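Local coordinates for protein endoglucanase E-5 (Thermobifida fusca, PDB 2CKS) that catalyses the endohydrolysis of 1,4-beta-D-glucosidic linkages in cellulose, lichenin and cereal beta-D-glucans through its family 5 catalytic domain, at residues Glu121-His126 and Pro157-Arg162. Numbering follows the deposited sequence. Where two conformers were deposited one is given.
Sequences EIAQRH and PVIRQR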
loop_
_atom_site.group_PDB
_atom_site.type_symbol
_atom_site.label_atom_id
_atom_site.label_comp_id
_atom_site.label_asym_id
_atom_site.label_seq_id
_atom_site.Cartn_x
_atom_site.Cartn_y
_atom_site.Cartn_z
ATOM N N GLU A 121 13.518 12.191 7.010
ATOM C CA GLU A 121 13.700 13.052 5.846
ATOM C C GLU A 121 12.383 13.268 5.085
ATOM O O GLU A 121 12.044 14.395 4.708
ATOM C CB GLU A 121 14.767 12.507 4.901
ATOM C CG GLU A 121 14.879 13.382 3.662
ATOM C CD GLU A 121 16.129 13.185 2.837
ATOM O OE1 GLU A 121 16.147 13.754 1.716
ATOM O OE2 GLU A 121 17.067 12.486 3.281
ATOM N N ILE A 122 11.636 12.191 4.870
ATOM C CA ILE A 122 10.395 12.274 4.118
ATOM C C ILE A 122 9.383 13.122 4.876
ATOM O O ILE A 122 8.768 14.016 4.310
ATOM C CB ILE A 122 9.822 10.866 3.863
ATOM C CG1 ILE A 122 10.758 10.040 2.973
ATOM C CG2 ILE A 122 8.407 10.955 3.275
ATOM C CD1 ILE A 122 10.991 10.573 1.571
ATOM N N ALA A 123 9.211 12.851 6.165
ATOM C CA ALA A 123 8.223 13.584 6.957
ATOM C C ALA A 123 8.530 15.078 7.051
ATOM O O ALA A 123 7.615 15.895 7.005
ATOM C CB ALA A 123 8.094 12.976 8.350
ATOM N N GLN A 124 9.803 15.436 7.197
ATOM C CA GLN A 124 10.175 16.853 7.266
ATOM C C GLN A 124 9.885 17.542 5.932
ATOM O O GLN A 124 9.238 18.592 5.902
ATOM C CB GLN A 124 11.644 17.043 7.654
ATOM C CG GLN A 124 12.005 18.497 8.018
ATOM C CD GLN A 124 12.442 19.358 6.832
ATOM O OE1 GLN A 124 12.768 18.846 5.754
ATOM N NE2 GLN A 124 12.463 20.673 7.039
ATOM N N ARG A 125 10.322 16.928 4.834
ATOM C CA ARG A 125 10.159 17.527 3.513
ATOM C C ARG A 125 8.700 17.720 3.138
ATOM O O ARG A 125 8.329 18.742 2.554
ATOM C CB ARG A 125 10.826 16.650 2.456
ATOM C CG ARG A 125 10.758 17.206 1.039
ATOM C CD ARG A 125 11.706 18.361 0.790
ATOM N NE ARG A 125 13.102 17.926 0.715
ATOM C CZ ARG A 125 13.684 17.387 -0.364
ATOM N NH1 ARG A 125 13.006 17.193 -1.499
ATOM N NH2 ARG A 125 14.961 17.030 -0.302
ATOM N N HIS A 126 7.874 16.744 3.484
ATOM C CA HIS A 126 6.491 16.694 3.000
ATOM C C HIS A 126 5.441 16.965 4.077
ATOM O O HIS A 126 4.254 16.739 3.851
ATOM C CB HIS A 126 6.254 15.345 2.335
ATOM C CG HIS A 126 7.182 15.089 1.192
ATOM N ND1 HIS A 126 6.954 15.584 -0.074
ATOM C CD2 HIS A 126 8.373 14.449 1.140
ATOM C CE1 HIS A 126 7.949 15.227 -0.866
ATOM N NE2 HIS A 126 8.826 14.542 -0.154
ATOM N N PRO A 157 7.005 7.943 16.505
ATOM C CA PRO A 157 7.414 9.249 17.042
ATOM C C PRO A 157 8.388 10.022 16.159
ATOM O O PRO A 157 8.364 11.246 16.193
ATOM C CB PRO A 157 8.079 8.897 18.379
ATOM C CG PRO A 157 7.656 7.559 18.697
ATOM C CD PRO A 157 7.338 6.852 17.432
ATOM N N VAL A 158 9.227 9.332 15.393
ATOM C CA VAL A 158 10.137 9.997 14.468
ATOM C C VAL A 158 9.329 10.738 13.402
ATOM O O VAL A 158 9.604 11.885 13.086
ATOM C CB VAL A 158 11.106 8.994 13.804
ATOM C CG1 VAL A 158 11.930 9.674 12.726
ATOM C CG2 VAL A 158 11.997 8.354 14.860
ATOM N N ILE A 159 8.309 10.081 12.866
ATOM C CA ILE A 159 7.421 10.719 11.894
ATOM C C ILE A 159 6.581 11.831 12.520
ATOM O O ILE A 159 6.499 12.930 11.971
ATOM C CB ILE A 159 6.509 9.658 11.233
ATOM C CG1 ILE A 159 7.352 8.718 10.370
ATOM C CG2 ILE A 159 5.428 10.311 10.394
ATOM C CD1 ILE A 159 6.656 7.467 9.965
ATOM N N ARG A 160 5.979 11.546 13.675
ATOM C CA ARG A 160 5.000 12.438 14.287
ATOM C C ARG A 160 5.647 13.707 14.829
ATOM O O ARG A 160 5.000 14.747 14.936
ATOM C CB ARG A 160 4.227 11.706 15.390
ATOM C CG ARG A 160 3.277 10.618 14.863
ATOM C CD ARG A 160 1.995 11.198 14.341
ATOM N NE ARG A 160 1.209 10.322 13.471
ATOM C CZ ARG A 160 0.315 9.436 13.885
ATOM N NH1 ARG A 160 0.099 9.212 15.177
ATOM N NH2 ARG A 160 -0.365 8.744 12.988
ATOM N N GLN A 161 6.935 13.628 15.140
ATOM C CA GLN A 161 7.696 14.791 15.573
ATOM C C GLN A 161 7.748 15.839 14.468
ATOM O O GLN A 161 7.765 17.039 14.738
ATOM C CB GLN A 161 9.114 14.362 15.956
ATOM C CG GLN A 161 10.060 15.505 16.303
ATOM C CD GLN A 161 11.419 15.009 16.705
ATOM O OE1 GLN A 161 11.540 13.960 17.343
ATOM N NE2 GLN A 161 12.456 15.752 16.333
ATOM N N ARG A 162 7.786 15.368 13.230
ATOM C CA ARG A 162 7.949 16.223 12.059
ATOM C C ARG A 162 6.653 16.479 11.295
ATOM O O ARG A 162 6.482 17.520 10.655
ATOM C CB ARG A 162 8.957 15.564 11.126
ATOM C CG ARG A 162 10.332 15.519 11.711
ATOM C CD ARG A 162 11.214 14.424 11.187
ATOM N NE ARG A 162 12.544 14.582 11.758
ATOM C CZ ARG A 162 12.978 14.015 12.881
ATOM N NH1 ARG A 162 12.209 13.208 13.599
ATOM N NH2 ARG A 162 14.213 14.268 13.298
#
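Ala123 meets Arg162, with the backbone of Gln124 alongside, where two nearly parallel helical segments, lying on helices 112-126 and 145-162, run side by side. The axes of the short segments come within 8.5 Å at a crossing angle of -16°, and the backbones draw nearest at Gln124 and Arg162, whose CA atoms are 5.3 Å apart. The small Ala123 sits at this close spacing: its methyl group points toward the other helix and meets its backbone as much as its side chains. Ala123 CB lies 3.9 Å from Arg162 CB and 4.0 Å from the carbonyl oxygen Ile159 O. On the buried flank the branch methyl of Ile159 completes the apolar contact, with Ile159 CG2 4.3 Å from Ala123 CB.

These are neighbouring outer helices of the (beta/alpha)8 barrel of family 5 glycoside hydrolases, preceding and following strand 132-135 in a beta-alpha-beta-alpha succession. Tyr134 of that strand touches both Ala123 and Ile159, closing the contact on its barrel side. The contact lies away from the probable catalytic glutamates, Glu139 and Glu231, although a sodium and a zinc ion are each bound about 8 Å from the side chain of Ala123, at a site that includes Ala127, Asp163 and Asp165.

Toward the surface, Arg162 contributes hydrocarbon rather than charge: its CB sits 4.0 Å from Gln124 N, and its CD lies beside the CB of Gln124. With CG anti to the carbonyl carbon (chi1 -67°) and the chain extended as far as NE, the side chain runs back along its own helix and also touches Ala120. There Arg162 NH1 donates a 3.0 Å hydrogen bond to Val158 O, one turn earlier; the oxygen lies at the guanidinium edge, nearly in its plane, which restrains the rotation of the group.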